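Local coordinates for sporozoite-specific SAG protein (PDB 2X28) that is a surface antigen of the SRS family from the sporozoite stage of Toxoplasma gondii, probably contributing to contact with host cells, at residues E93-F98 / G122-V127; D61-A66 / L84-L89; N151-F156 / K204-D209. All blocks are in the same frame, centred on the assembly; numbering follows the deposited sequence.

Contact 1: residues E93-F98 / G122-V127. With CD (cadmium ion), chain E.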
ATOM      1  N   GLU A  93      -0.605   4.143 -11.819  1.00 22.52           N
ATOM      2  CA  GLU A  93      -0.343   2.797 -12.259  1.00 22.82           C
ATOM      3  C   GLU A  93       1.112   2.716 -12.679  1.00 22.77           C
ATOM      4  O   GLU A  93       1.597   3.587 -13.383  1.00 22.33           O
ATOM      5  CB  GLU A  93      -1.254   2.484 -13.461  1.00 23.33           C
ATOM      6  CG  GLU A  93      -1.149   1.090 -14.003  1.00 24.39           C
ATOM      7  CD  GLU A  93      -2.312   0.716 -14.879  1.00 29.46           C
ATOM      8  OE1 GLU A  93      -3.375   0.315 -14.351  1.00 35.54           O
ATOM      9  OE2 GLU A  93      -2.172   0.789 -16.105  1.00 32.67           O
ATOM     10  N   THR A  94       1.835   1.693 -12.245  1.00 22.94           N
ATOM     11  CA  THR A  94       3.246   1.643 -12.657  1.00 23.05           C
ATOM     12  C   THR A  94       3.846   0.243 -12.887  1.00 21.89           C
ATOM     13  O   THR A  94       3.534  -0.722 -12.183  1.00 21.44           O
ATOM     14  CB  THR A  94       4.123   2.670 -11.856  1.00 24.52           C
ATOM     15  OG1 THR A  94       5.499   2.612 -12.308  1.00 29.79           O
ATOM     16  CG2 THR A  94       4.044   2.427 -10.410  1.00 22.99           C
ATOM     17  N   SER A  95       4.651   0.136 -13.941  1.00 20.17           N
ATOM     18  CA  SER A  95       5.180  -1.140 -14.377  1.00 19.58           C
ATOM     19  C   SER A  95       6.637  -1.320 -13.974  1.00 18.83           C
ATOM     20  O   SER A  95       7.424  -0.388 -14.013  1.00 18.72           O
ATOM     21  CB  SER A  95       5.006  -1.307 -15.870  1.00 20.04           C
ATOM     22  OG  SER A  95       3.671  -1.690 -16.163  1.00 20.47           O
ATOM     23  N   VAL A  96       6.991  -2.503 -13.503  1.00 17.31           N
ATOM     24  CA  VAL A  96       8.406  -2.780 -13.311  1.00 16.76           C
ATOM     25  C   VAL A  96       8.755  -3.985 -14.116  1.00 14.79           C
ATOM     26  O   VAL A  96       7.871  -4.833 -14.369  1.00 12.76           O
ATOM     27  CB  VAL A  96       8.787  -2.981 -11.820  1.00 17.17           C
ATOM     28  CG1 VAL A  96       8.464  -1.690 -11.026  1.00 18.89           C
ATOM     29  CG2 VAL A  96       8.100  -4.216 -11.229  1.00 18.02           C
ATOM     30  N   PHE A  97      10.040  -4.058 -14.499  1.00 13.50           N
ATOM     31  CA  PHE A  97      10.530  -5.160 -15.319  1.00 13.49           C
ATOM     32  C   PHE A  97      11.837  -5.801 -14.818  1.00 13.22           C
ATOM     33  O   PHE A  97      12.669  -5.150 -14.189  1.00 13.94           O
ATOM     34  CB  PHE A  97      10.736  -4.712 -16.778  1.00 13.03           C
ATOM     35  CG  PHE A  97       9.530  -4.011 -17.415  1.00 13.40           C
ATOM     36  CD1 PHE A  97       8.647  -4.717 -18.234  1.00 15.29           C
ATOM     37  CD2 PHE A  97       9.320  -2.637 -17.224  1.00 14.33           C
ATOM     38  CE1 PHE A  97       7.523  -4.070 -18.854  1.00 16.02           C
ATOM     39  CE2 PHE A  97       8.242  -1.966 -17.832  1.00 14.74           C
ATOM     40  CZ  PHE A  97       7.331  -2.688 -18.654  1.00 15.61           C
ATOM     41  N   PHE A  98      12.004  -7.068 -15.182  1.00 13.20           N
ATOM     42  CA  PHE A  98      13.235  -7.815 -15.013  1.00 14.27           C
ATOM     43  C   PHE A  98      13.461  -8.724 -16.239  1.00 14.73           C
ATOM     44  O   PHE A  98      12.534  -8.996 -17.005  1.00 14.15           O
ATOM     45  CB  PHE A  98      13.177  -8.702 -13.777  1.00 13.76           C
ATOM     46  CG  PHE A  98      12.819  -7.975 -12.514  1.00 14.49           C
ATOM     47  CD1 PHE A  98      13.769  -7.227 -11.828  1.00 17.43           C
ATOM     48  CD2 PHE A  98      11.524  -8.041 -12.007  1.00 15.86           C
ATOM     49  CE1 PHE A  98      13.428  -6.558 -10.641  1.00 16.47           C
ATOM     50  CE2 PHE A  98      11.183  -7.395 -10.807  1.00 17.91           C
ATOM     51  CZ  PHE A  98      12.123  -6.643 -10.138  1.00 16.27           C
ATOM     52  N   GLY A 122      11.583 -12.438 -20.128  1.00 20.50           N
ATOM     53  CA  GLY A 122      11.158 -11.177 -19.503  1.00 20.47           C
ATOM     54  C   GLY A 122      10.052 -11.275 -18.458  1.00 19.37           C
ATOM     55  O   GLY A 122       9.141 -12.053 -18.595  1.00 20.14           O
ATOM     56  N   VAL A 123      10.139 -10.472 -17.406  1.00 18.61           N
ATOM     57  CA  VAL A 123       9.135 -10.475 -16.338  1.00 16.87           C
ATOM     58  C   VAL A 123       8.522  -9.083 -16.324  1.00 16.19           C
ATOM     59  O   VAL A 123       9.269  -8.114 -16.292  1.00 18.20           O
ATOM     60  CB  VAL A 123       9.790 -10.790 -14.990  1.00 16.71           C
ATOM     61  CG1 VAL A 123       8.761 -10.876 -13.893  1.00 14.99           C
ATOM     62  CG2 VAL A 123      10.472 -12.175 -15.072  1.00 17.92           C
ATOM     63  N   HIS A 124       7.208  -8.970 -16.434  1.00 14.49           N
ATOM     64  CA  HIS A 124       6.546  -7.660 -16.383  1.00 14.12           C
ATOM     65  C   HIS A 124       5.586  -7.661 -15.220  1.00 13.50           C
ATOM     66  O   HIS A 124       4.723  -8.540 -15.096  1.00 12.47           O
ATOM     67  CB  HIS A 124       5.794  -7.310 -17.690  1.00 14.87           C
ATOM     68  CG  HIS A 124       4.925  -6.071 -17.588  1.00 14.73           C
ATOM     69  ND1 HIS A 124       3.721  -5.950 -18.240  1.00 11.54           N
ATOM     70  CD2 HIS A 124       5.101  -4.904 -16.916  1.00 14.61           C
ATOM     71  CE1 HIS A 124       3.179  -4.772 -17.959  1.00 13.69           C
ATOM     72  NE2 HIS A 124       3.997  -4.118 -17.155  1.00 15.73           N
ATOM     73  N   ILE A 125       5.727  -6.665 -14.357  1.00 14.46           N
ATOM     74  CA  ILE A 125       4.850  -6.550 -13.173  1.00 13.65           C
ATOM     75  C   ILE A 125       4.150  -5.206 -13.189  1.00 14.75           C
ATOM     76  O   ILE A 125       4.794  -4.126 -13.176  1.00 14.29           O
ATOM     77  CB  ILE A 125       5.612  -6.786 -11.833  1.00 13.98           C
ATOM     78  CG1 ILE A 125       6.327  -8.143 -11.901  1.00 12.00           C
ATOM     79  CG2 ILE A 125       4.631  -6.533 -10.568  1.00 12.77           C
ATOM     80  CD1 ILE A 125       7.227  -8.529 -10.672  1.00 13.32           C
ATOM     81  N   LEU A 126       2.823  -5.269 -13.244  1.00 15.26           N
ATOM     82  CA  LEU A 126       2.007  -4.071 -13.212  1.00 16.11           C
ATOM     83  C   LEU A 126       1.579  -3.831 -11.772  1.00 15.82           C
ATOM     84  O   LEU A 126       1.057  -4.719 -11.123  1.00 17.07           O
ATOM     85  CB  LEU A 126       0.742  -4.241 -14.095  1.00 15.85           C
ATOM     86  CG  LEU A 126      -0.204  -3.037 -14.033  1.00 15.88           C
ATOM     87  CD1 LEU A 126       0.546  -1.931 -14.692  1.00 17.39           C
ATOM     88  CD2 LEU A 126      -1.507  -3.271 -14.790  1.00 17.87           C
ATOM     89  N   VAL A 127       1.803  -2.632 -11.266  1.00 16.52           N
ATOM     90  CA  VAL A 127       1.331  -2.292  -9.918  1.00 17.39           C
ATOM     91  C   VAL A 127       0.250  -1.252 -10.088  1.00 17.64           C
ATOM     92  O   VAL A 127       0.543  -0.157 -10.559  1.00 15.80           O
ATOM     93  CB  VAL A 127       2.452  -1.730  -9.056  1.00 17.73           C
ATOM     94  CG1 VAL A 127       2.010  -1.610  -7.558  1.00 16.23           C
ATOM     95  CG2 VAL A 127       3.688  -2.605  -9.208  1.00 19.74           C
TER
HETATM   96 CD    CD E1242       2.410  -7.707 -19.332  1.00 23.00          CD

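Contact 2: residues D61-A66 / L84-L89. With CD (cadmium ion), chain C.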
ATOM      1  N   ASP A  61      12.871   4.547  -6.067  1.00 24.05           N
ATOM      2  CA  ASP A  61      12.478   5.726  -6.864  1.00 24.48           C
ATOM      3  C   ASP A  61      11.326   5.413  -7.815  1.00 24.34           C
ATOM      4  O   ASP A  61      10.838   6.291  -8.530  1.00 25.45           O
ATOM      5  CB  ASP A  61      13.646   6.228  -7.713  1.00 24.28           C
ATOM      6  CG  ASP A  61      14.831   6.727  -6.900  1.00 26.16           C
ATOM      7  OD1 ASP A  61      14.650   7.453  -5.902  1.00 29.81           O
ATOM      8  OD2 ASP A  61      15.976   6.413  -7.304  1.00 28.38           O
ATOM      9  N   VAL A  62      10.930   4.149  -7.883  1.00 24.93           N
ATOM     10  CA  VAL A  62       9.818   3.704  -8.757  1.00 25.17           C
ATOM     11  C   VAL A  62       8.582   3.363  -7.924  1.00 24.92           C
ATOM     12  O   VAL A  62       7.442   3.741  -8.283  1.00 24.05           O
ATOM     13  CB  VAL A  62      10.238   2.513  -9.668  1.00 25.01           C
ATOM     14  CG1 VAL A  62       9.107   2.076 -10.543  1.00 25.45           C
ATOM     15  CG2 VAL A  62      11.399   2.937 -10.580  1.00 26.61           C
ATOM     16  N   LEU A  63       8.837   2.645  -6.822  1.00 25.07           N
ATOM     17  CA  LEU A  63       7.813   2.238  -5.840  1.00 25.86           C
ATOM     18  C   LEU A  63       8.332   2.413  -4.399  1.00 26.71           C
ATOM     19  O   LEU A  63       9.069   1.526  -3.873  1.00 27.26           O
ATOM     20  CB  LEU A  63       7.341   0.786  -6.066  1.00 25.88           C
ATOM     21  CG  LEU A  63       6.697   0.318  -7.394  1.00 23.64           C
ATOM     22  CD1 LEU A  63       6.825  -1.178  -7.601  1.00 21.55           C
ATOM     23  CD2 LEU A  63       5.259   0.751  -7.513  1.00 23.23           C
ATOM     24  N   LYS A  64       7.895   3.520  -3.769  1.00 26.18           N
ATOM     25  CA  LYS A  64       8.317   3.965  -2.433  1.00 26.89           C
ATOM     26  C   LYS A  64       8.353   2.890  -1.331  1.00 25.44           C
ATOM     27  O   LYS A  64       9.276   2.895  -0.482  1.00 25.59           O
ATOM     28  CB  LYS A  64       7.406   5.092  -1.916  1.00 27.81           C
ATOM     29  CG  LYS A  64       7.299   6.354  -2.779  1.00 33.62           C
ATOM     30  CD  LYS A  64       8.449   7.369  -2.558  1.00 41.33           C
ATOM     31  CE  LYS A  64       8.469   8.474  -3.665  1.00 43.98           C
ATOM     32  NZ  LYS A  64       8.819   7.927  -5.026  1.00 45.65           N
ATOM     33  N   SER A  65       7.347   2.007  -1.329  1.00 22.71           N
ATOM     34  CA  SER A  65       7.146   1.049  -0.220  1.00 20.12           C
ATOM     35  C   SER A  65       7.234  -0.419  -0.632  1.00 18.38           C
ATOM     36  O   SER A  65       6.664  -1.295   0.024  1.00 17.55           O
ATOM     37  CB  SER A  65       5.795   1.321   0.447  1.00 20.25           C
ATOM     38  OG  SER A  65       4.755   0.719  -0.302  1.00 21.25           O
ATOM     39  N   ALA A  66       7.920  -0.692  -1.741  1.00 17.26           N
ATOM     40  CA  ALA A  66       8.075  -2.060  -2.228  1.00 16.63           C
ATOM     41  C   ALA A  66       9.325  -2.735  -1.635  1.00 15.90           C
ATOM     42  O   ALA A  66      10.241  -2.062  -1.182  1.00 15.14           O
ATOM     43  CB  ALA A  66       8.160  -2.062  -3.777  1.00 17.35           C
ATOM     44  N   LEU A  84       8.113  -9.885  -4.709  1.00 15.25           N
ATOM     45  CA  LEU A  84       7.893  -8.431  -4.655  1.00 14.62           C
ATOM     46  C   LEU A  84       6.665  -8.221  -3.812  1.00 14.74           C
ATOM     47  O   LEU A  84       5.636  -8.809  -4.096  1.00 14.40           O
ATOM     48  CB  LEU A  84       7.639  -7.808  -6.052  1.00 14.15           C
ATOM     49  CG  LEU A  84       7.501  -6.239  -6.126  1.00 14.08           C
ATOM     50  CD1 LEU A  84       8.813  -5.646  -6.213  1.00  9.44           C
ATOM     51  CD2 LEU A  84       6.660  -5.689  -7.311  1.00 11.59           C
ATOM     52  N   THR A  85       6.798  -7.398  -2.779  1.00 15.07           N
ATOM     53  CA  THR A  85       5.670  -6.940  -1.934  1.00 16.34           C
ATOM     54  C   THR A  85       5.586  -5.449  -2.133  1.00 16.33           C
ATOM     55  O   THR A  85       6.610  -4.776  -2.181  1.00 16.94           O
ATOM     56  CB  THR A  85       5.975  -7.137  -0.434  1.00 16.32           C
ATOM     57  OG1 THR A  85       6.537  -8.448  -0.216  1.00 17.33           O
ATOM     58  CG2 THR A  85       4.700  -6.922   0.409  1.00 17.45           C
ATOM     59  N   VAL A  86       4.382  -4.935  -2.310  1.00 16.17           N
ATOM     60  CA  VAL A  86       4.175  -3.497  -2.386  1.00 15.98           C
ATOM     61  C   VAL A  86       3.260  -3.138  -1.205  1.00 15.89           C
ATOM     62  O   VAL A  86       2.087  -3.563  -1.163  1.00 16.32           O
ATOM     63  CB  VAL A  86       3.597  -3.094  -3.756  1.00 15.83           C
ATOM     64  CG1 VAL A  86       3.409  -1.591  -3.858  1.00 12.00           C
ATOM     65  CG2 VAL A  86       4.520  -3.647  -4.894  1.00 16.93           C
ATOM     66  N   ASP A  87       3.810  -2.415  -0.237  1.00 15.31           N
ATOM     67  CA  ASP A  87       3.055  -2.050   0.991  1.00 16.02           C
ATOM     68  C   ASP A  87       1.891  -1.094   0.796  1.00 16.60           C
ATOM     69  O   ASP A  87       0.816  -1.355   1.291  1.00 18.72           O
ATOM     70  CB  ASP A  87       3.974  -1.431   2.025  1.00 16.06           C
ATOM     71  CG  ASP A  87       4.984  -2.381   2.509  1.00 13.16           C
ATOM     72  OD1 ASP A  87       4.942  -3.555   2.091  1.00 13.93           O
ATOM     73  OD2 ASP A  87       5.829  -1.928   3.277  1.00 16.68           O
ATOM     74  N   ALA A  88       2.150   0.011   0.115  1.00 16.84           N
ATOM     75  CA  ALA A  88       1.165   1.025  -0.245  1.00 17.85           C
ATOM     76  C   ALA A  88       1.201   1.175  -1.775  1.00 17.30           C
ATOM     77  O   ALA A  88       2.259   1.345  -2.336  1.00 16.11           O
ATOM     78  CB  ALA A  88       1.534   2.370   0.402  1.00 17.18           C
ATOM     79  N   LEU A  89       0.049   1.116  -2.437  1.00 17.41           N
ATOM     80  CA  LEU A  89       0.030   1.240  -3.879  1.00 17.20           C
ATOM     81  C   LEU A  89       0.443   2.666  -4.292  1.00 17.95           C
ATOM     82  O   LEU A  89       0.202   3.639  -3.564  1.00 18.39           O
ATOM     83  CB  LEU A  89      -1.349   0.906  -4.409  1.00 15.46           C
ATOM     84  CG  LEU A  89      -1.894  -0.503  -4.428  1.00 15.62           C
ATOM     85  CD1 LEU A  89      -3.313  -0.468  -5.114  1.00 11.38           C
ATOM     86  CD2 LEU A  89      -0.938  -1.541  -5.086  1.00 11.37           C
TER
HETATM   87 CD    CD C1240       7.176  -4.293   3.216  1.00 35.89          CD
HETATM   88  O   HOH W   1       5.194   2.039  -3.417  1.00 35.57           O
HETATM   89  O   HOH W   2       8.172  -6.154   2.237  1.00  7.44           O

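Contact 3: residues N151-F156 / K204-D209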
ATOM      1  N   ASN A 151       0.435  -2.401  11.618  1.00 17.67           N
ATOM      2  CA  ASN A 151       1.212  -1.766  10.573  1.00 18.85           C
ATOM      3  C   ASN A 151       0.355  -1.447   9.303  1.00 19.61           C
ATOM      4  O   ASN A 151       0.867  -1.524   8.183  1.00 19.71           O
ATOM      5  CB  ASN A 151       2.434  -2.650  10.195  1.00 18.36           C
ATOM      6  CG  ASN A 151       3.441  -2.795  11.348  1.00 18.10           C
ATOM      7  OD1 ASN A 151       3.341  -2.100  12.343  1.00 17.77           O
ATOM      8  ND2 ASN A 151       4.395  -3.696  11.203  1.00 13.64           N
ATOM      9  N   SER A 152      -0.903  -1.035   9.500  1.00 19.34           N
ATOM     10  CA  SER A 152      -1.751  -0.607   8.377  1.00 20.03           C
ATOM     11  C   SER A 152      -2.380   0.794   8.595  1.00 20.49           C
ATOM     12  O   SER A 152      -2.211   1.410   9.660  1.00 19.58           O
ATOM     13  CB  SER A 152      -2.825  -1.636   8.136  1.00 20.33           C
ATOM     14  OG  SER A 152      -3.643  -1.738   9.279  1.00 21.11           O
ATOM     15  N   ASP A 153      -3.061   1.280   7.562  1.00 20.52           N
ATOM     16  CA  ASP A 153      -3.851   2.517   7.593  1.00 21.30           C
ATOM     17  C   ASP A 153      -5.183   2.409   6.865  1.00 20.60           C
ATOM     18  O   ASP A 153      -5.410   1.489   6.083  1.00 20.77           O
ATOM     19  CB  ASP A 153      -3.061   3.710   7.038  1.00 21.77           C
ATOM     20  CG  ASP A 153      -2.332   3.394   5.769  1.00 24.48           C
ATOM     21  OD1 ASP A 153      -3.012   3.235   4.738  1.00 27.96           O
ATOM     22  OD2 ASP A 153      -1.078   3.293   5.805  1.00 27.91           O
ATOM     23  N   THR A 154      -6.075   3.357   7.157  1.00 19.77           N
ATOM     24  CA  THR A 154      -7.290   3.538   6.390  1.00 18.83           C
ATOM     25  C   THR A 154      -7.438   5.047   6.140  1.00 18.90           C
ATOM     26  O   THR A 154      -7.008   5.850   6.972  1.00 19.18           O
ATOM     27  CB  THR A 154      -8.515   2.840   7.077  1.00 18.82           C
ATOM     28  OG1 THR A 154      -9.633   2.737   6.176  1.00 17.46           O
ATOM     29  CG2 THR A 154      -8.930   3.509   8.353  1.00 20.63           C
ATOM     30  N   SER A 155      -7.977   5.414   4.973  1.00 18.34           N
ATOM     31  CA  SER A 155      -8.105   6.800   4.518  1.00 18.27           C
ATOM     32  C   SER A 155      -9.530   7.122   4.020  1.00 16.77           C
ATOM     33  O   SER A 155     -10.244   6.258   3.518  1.00 15.24           O
ATOM     34  CB  SER A 155      -7.132   7.095   3.375  1.00 19.41           C
ATOM     35  OG  SER A 155      -5.813   6.781   3.720  1.00 21.20           O
ATOM     36  N   PHE A 156      -9.923   8.387   4.160  1.00 15.63           N
ATOM     37  CA  PHE A 156     -11.250   8.840   3.766  1.00 14.69           C
ATOM     38  C   PHE A 156     -11.150  10.340   3.401  1.00 13.53           C
ATOM     39  O   PHE A 156     -10.144  10.998   3.663  1.00 12.93           O
ATOM     40  CB  PHE A 156     -12.278   8.556   4.893  1.00 13.55           C
ATOM     41  CG  PHE A 156     -11.939   9.226   6.222  1.00 15.82           C
ATOM     42  CD1 PHE A 156     -12.410  10.520   6.514  1.00 14.38           C
ATOM     43  CD2 PHE A 156     -11.153   8.556   7.202  1.00 13.79           C
ATOM     44  CE1 PHE A 156     -12.095  11.139   7.760  1.00 13.69           C
ATOM     45  CE2 PHE A 156     -10.836   9.169   8.422  1.00 11.73           C
ATOM     46  CZ  PHE A 156     -11.311  10.450   8.718  1.00 10.04           C
ATOM     47  N   LYS A 204      -5.886  10.344   6.927  1.00 16.94           N
ATOM     48  CA  LYS A 204      -5.404   8.972   7.049  1.00 17.05           C
ATOM     49  C   LYS A 204      -5.223   8.573   8.516  1.00 16.44           C
ATOM     50  O   LYS A 204      -4.479   9.205   9.237  1.00 15.79           O
ATOM     51  CB  LYS A 204      -4.092   8.803   6.293  1.00 17.27           C
ATOM     52  CG  LYS A 204      -3.654   7.327   6.212  1.00 18.88           C
ATOM     53  CD  LYS A 204      -2.167   7.167   6.127  1.00 23.50           C
ATOM     54  CE  LYS A 204      -1.604   7.420   4.773  1.00 26.23           C
ATOM     55  NZ  LYS A 204      -0.091   7.390   4.930  1.00 26.85           N
ATOM     56  N   LEU A 205      -5.899   7.516   8.938  1.00 16.66           N
ATOM     57  CA  LEU A 205      -5.590   6.892  10.215  1.00 17.94           C
ATOM     58  C   LEU A 205      -4.649   5.673  10.070  1.00 18.08           C
ATOM     59  O   LEU A 205      -4.918   4.761   9.272  1.00 18.81           O
ATOM     60  CB  LEU A 205      -6.874   6.450  10.929  1.00 18.04           C
ATOM     61  CG  LEU A 205      -6.497   5.765  12.240  1.00 20.67           C
ATOM     62  CD1 LEU A 205      -6.071   6.840  13.279  1.00 18.52           C
ATOM     63  CD2 LEU A 205      -7.611   4.901  12.754  1.00 23.60           C
ATOM     64  N   SER A 206      -3.565   5.673  10.851  1.00 18.51           N
ATOM     65  CA  SER A 206      -2.524   4.627  10.822  1.00 18.66           C
ATOM     66  C   SER A 206      -2.290   4.051  12.210  1.00 17.59           C
ATOM     67  O   SER A 206      -2.409   4.743  13.207  1.00 17.39           O
ATOM     68  CB  SER A 206      -1.188   5.200  10.304  1.00 19.17           C
ATOM     69  OG  SER A 206      -1.257   5.566   8.929  1.00 21.52           O
ATOM     70  N   VAL A 207      -1.932   2.785  12.266  1.00 18.34           N
ATOM     71  CA  VAL A 207      -1.642   2.116  13.513  1.00 17.80           C
ATOM     72  C   VAL A 207      -0.416   1.255  13.266  1.00 18.50           C
ATOM     73  O   VAL A 207      -0.145   0.838  12.130  1.00 16.90           O
ATOM     74  CB  VAL A 207      -2.805   1.213  14.026  1.00 18.08           C
ATOM     75  CG1 VAL A 207      -4.195   1.949  14.053  1.00 18.87           C
ATOM     76  CG2 VAL A 207      -2.910  -0.060  13.278  1.00 20.12           C
ATOM     77  N   THR A 208       0.333   0.989  14.345  1.00 18.21           N
ATOM     78  CA  THR A 208       1.404   0.016  14.270  1.00 17.06           C
ATOM     79  C   THR A 208       0.930  -1.275  14.900  1.00 17.05           C
ATOM     80  O   THR A 208       0.570  -2.204  14.186  1.00 18.10           O
ATOM     81  CB  THR A 208       2.705   0.550  14.939  1.00 16.75           C
ATOM     82  OG1 THR A 208       2.413   0.996  16.262  1.00 17.28           O
ATOM     83  CG2 THR A 208       3.228   1.747  14.156  1.00 16.24           C
ATOM     84  N   ASP A 209       0.857  -1.336  16.223  1.00 15.77           N
ATOM     85  CA  ASP A 209       0.339  -2.520  16.893  1.00 16.23           C
ATOM     86  C   ASP A 209      -1.138  -2.253  17.103  1.00 15.43           C
ATOM     87  O   ASP A 209      -1.502  -1.116  17.418  1.00 13.55           O
ATOM     88  CB  ASP A 209       0.961  -2.702  18.297  1.00 16.57           C
ATOM     89  CG  ASP A 209       2.446  -2.996  18.243  1.00 19.88           C
ATOM     90  OD1 ASP A 209       2.854  -3.864  17.434  1.00 26.25           O
ATOM     91  OD2 ASP A 209       3.213  -2.346  18.980  1.00 24.35           O
TER
HETATM   92  O   HOH W   3       0.223   4.816   3.585  1.00 45.00           O

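Contact 1: residues E93-F98 / G122-V127
His124 is gripped at both ring nitrogens: NE2 gives a nearly straight hydrogen bond to Ser95 OG (2.6 Å, 177° at the hydrogen), the hydroxyl lying in the ring plane, while ND1 binds a cadmium ion at 2.5 Å. Phe97 lies alongside and points the same way, its ring 13° from parallel to the imidazole but slid off it, with Phe97 CE1 3.2 Å from His124 CD2. With CG anti to the backbone N (chi1 171°), the imidazole leans toward strand 94-98, NE2 toward Ser95 and CD2 toward Phe97. Further along the same face, Leu126 CD1 meets Glu93 CG at 3.5 Å. Beneath these side chains, strands 94-98 and 122-127 are antiparallel, and six backbone hydrogen bonds join Thr94 to Val127, Val96 to Ile125 and Phe98 to Val123. These hydrogen-bonded pairs turn inward, where Val96 CG2 packs on Ile125 CB (3.6 Å) and strand 22-28 of the facing sheet supplies Val24 and Phe26, as in the beta sandwich of an SRS domain. With the metal on ND1 and the proton on NE2, the imidazole is probably neutral, and the serine and the cadmium together fix its rotation.

Contact 2: residues D61-A66 / L84-L89
The flat carboxylate of Asp87 has the carbonyl oxygen of Ser65 over one face, Ser65 O standing 3.2 Å from Asp87 CG, while a cadmium ion spans both carboxylate oxygens on the side remote from CB. The site lies at one end of the beta sandwich of the first SRS domain. The metal is 2.6 Å from Asp87 OD1 and slightly farther from OD2, and a water is a further ligand; bidentate binding sets the carboxylate's orientation, and the cation probably offsets part of its charge, easing the closeness of the Ser65 carbonyl, which is another acceptor. That carbonyl also accepts a hydrogen bond from Asp87 N (3.1 Å), but the donor rises 50° out of the carbonyl plane.

The sheet concerned is the antiparallel one of strands 22-28, 80-86 and 66-72. A type I beta turn from Leu63 to Ala66 leads into an edge strand, 66-72, and Ala66 faces Val86 as a non-hydrogen-bonded pair. On the inner side Ala66 CB lies 4.1 Å from Val86 CG2, and Leu63 CD1 reaches the same methyl more loosely. Leu63 also packs on Thr94, Val96 and Val127 of the facing sheet, so the turn plugs the end of the sandwich core.

As strand 80-86 gives way to loop, the side chain of Ser65 takes over from the backbone. Its OG is held between its own N and carbonyl carbon (chi1 81°), facing the loop, and accepts a straight bond from Ala88 N (2.7 Å). CB of Asp87 fills in beside this hydroxyl. One water joins the same two residues a second time: it accepts from Ser65 N at 3.0 Å and donates to Ala88 O at 3.2 Å.

Contact 3: residues N151-F156 / K204-D209
Lys204 folds across Asp153 instead of meeting it end on. Its CG is anti to the backbone N (chi1 -171°), and a bend at chi3 (-79°) swings the outer chain over the aspartate, with Lys204 CD 3.7 Å from Asp153 CB. The two charges stay beyond a salt bridge, 4.3 Å between Asp153 OD2 and Lys204 NZ. A water closes the gap, donating to Asp153 OD2 and accepting from Lys204 NZ. The carboxylate comes within reach of that water because Asp153 CG lies between the backbone N and the carbonyl carbon (chi1 45°). Asp153 and Ser206 form a non-hydrogen-bonded pair, which brings Asp153 CB to 3.2 Å from Ser206 OG. Ser155, paired with Lys204 across the strands, rests OG 3.3 Å from Lys204 CG.

Strands 152-156 and 204-207 run antiparallel in one sheet of the second SRS domain's beta sandwich. Asp153, Ser155, Lys204 and Ser206 share the face turned from the core; Thr154 and Leu205 point inward to Val233 of the opposite sheet. Thr154 and Leu205 exchange two backbone bonds, Thr154 N to Leu205 O and Leu205 N to Thr154 O, both 2.8 Å. Ser152 O takes Val207 N at 3.0 Å, while its hydroxyl is engaged by Ala149 O. At the loop end, Asn151 N bonds Thr208 O on a lone pair (2.6 Å).

How the contacts relate
From the N terminus, contact 2 comes first: it closes a loop of 17 residues that holds most of strands 66-72 and 80-86, two of the three strands of one sheet. Strand 94-101 follows, and contact 1 then joins it to strand 121-127 across a connection of 23 residues that is partly unmodelled. The two contacts meet through Leu63 and Leu89, which tie the facing sheets of the first SRS domain together. Contact 3 opens only after the linker and closes a much longer loop of 47 residues in the second domain. All three are in series, none nested or crossed; contact 3 comes within about 6 Å of contact 2, nearest atoms, without touching it.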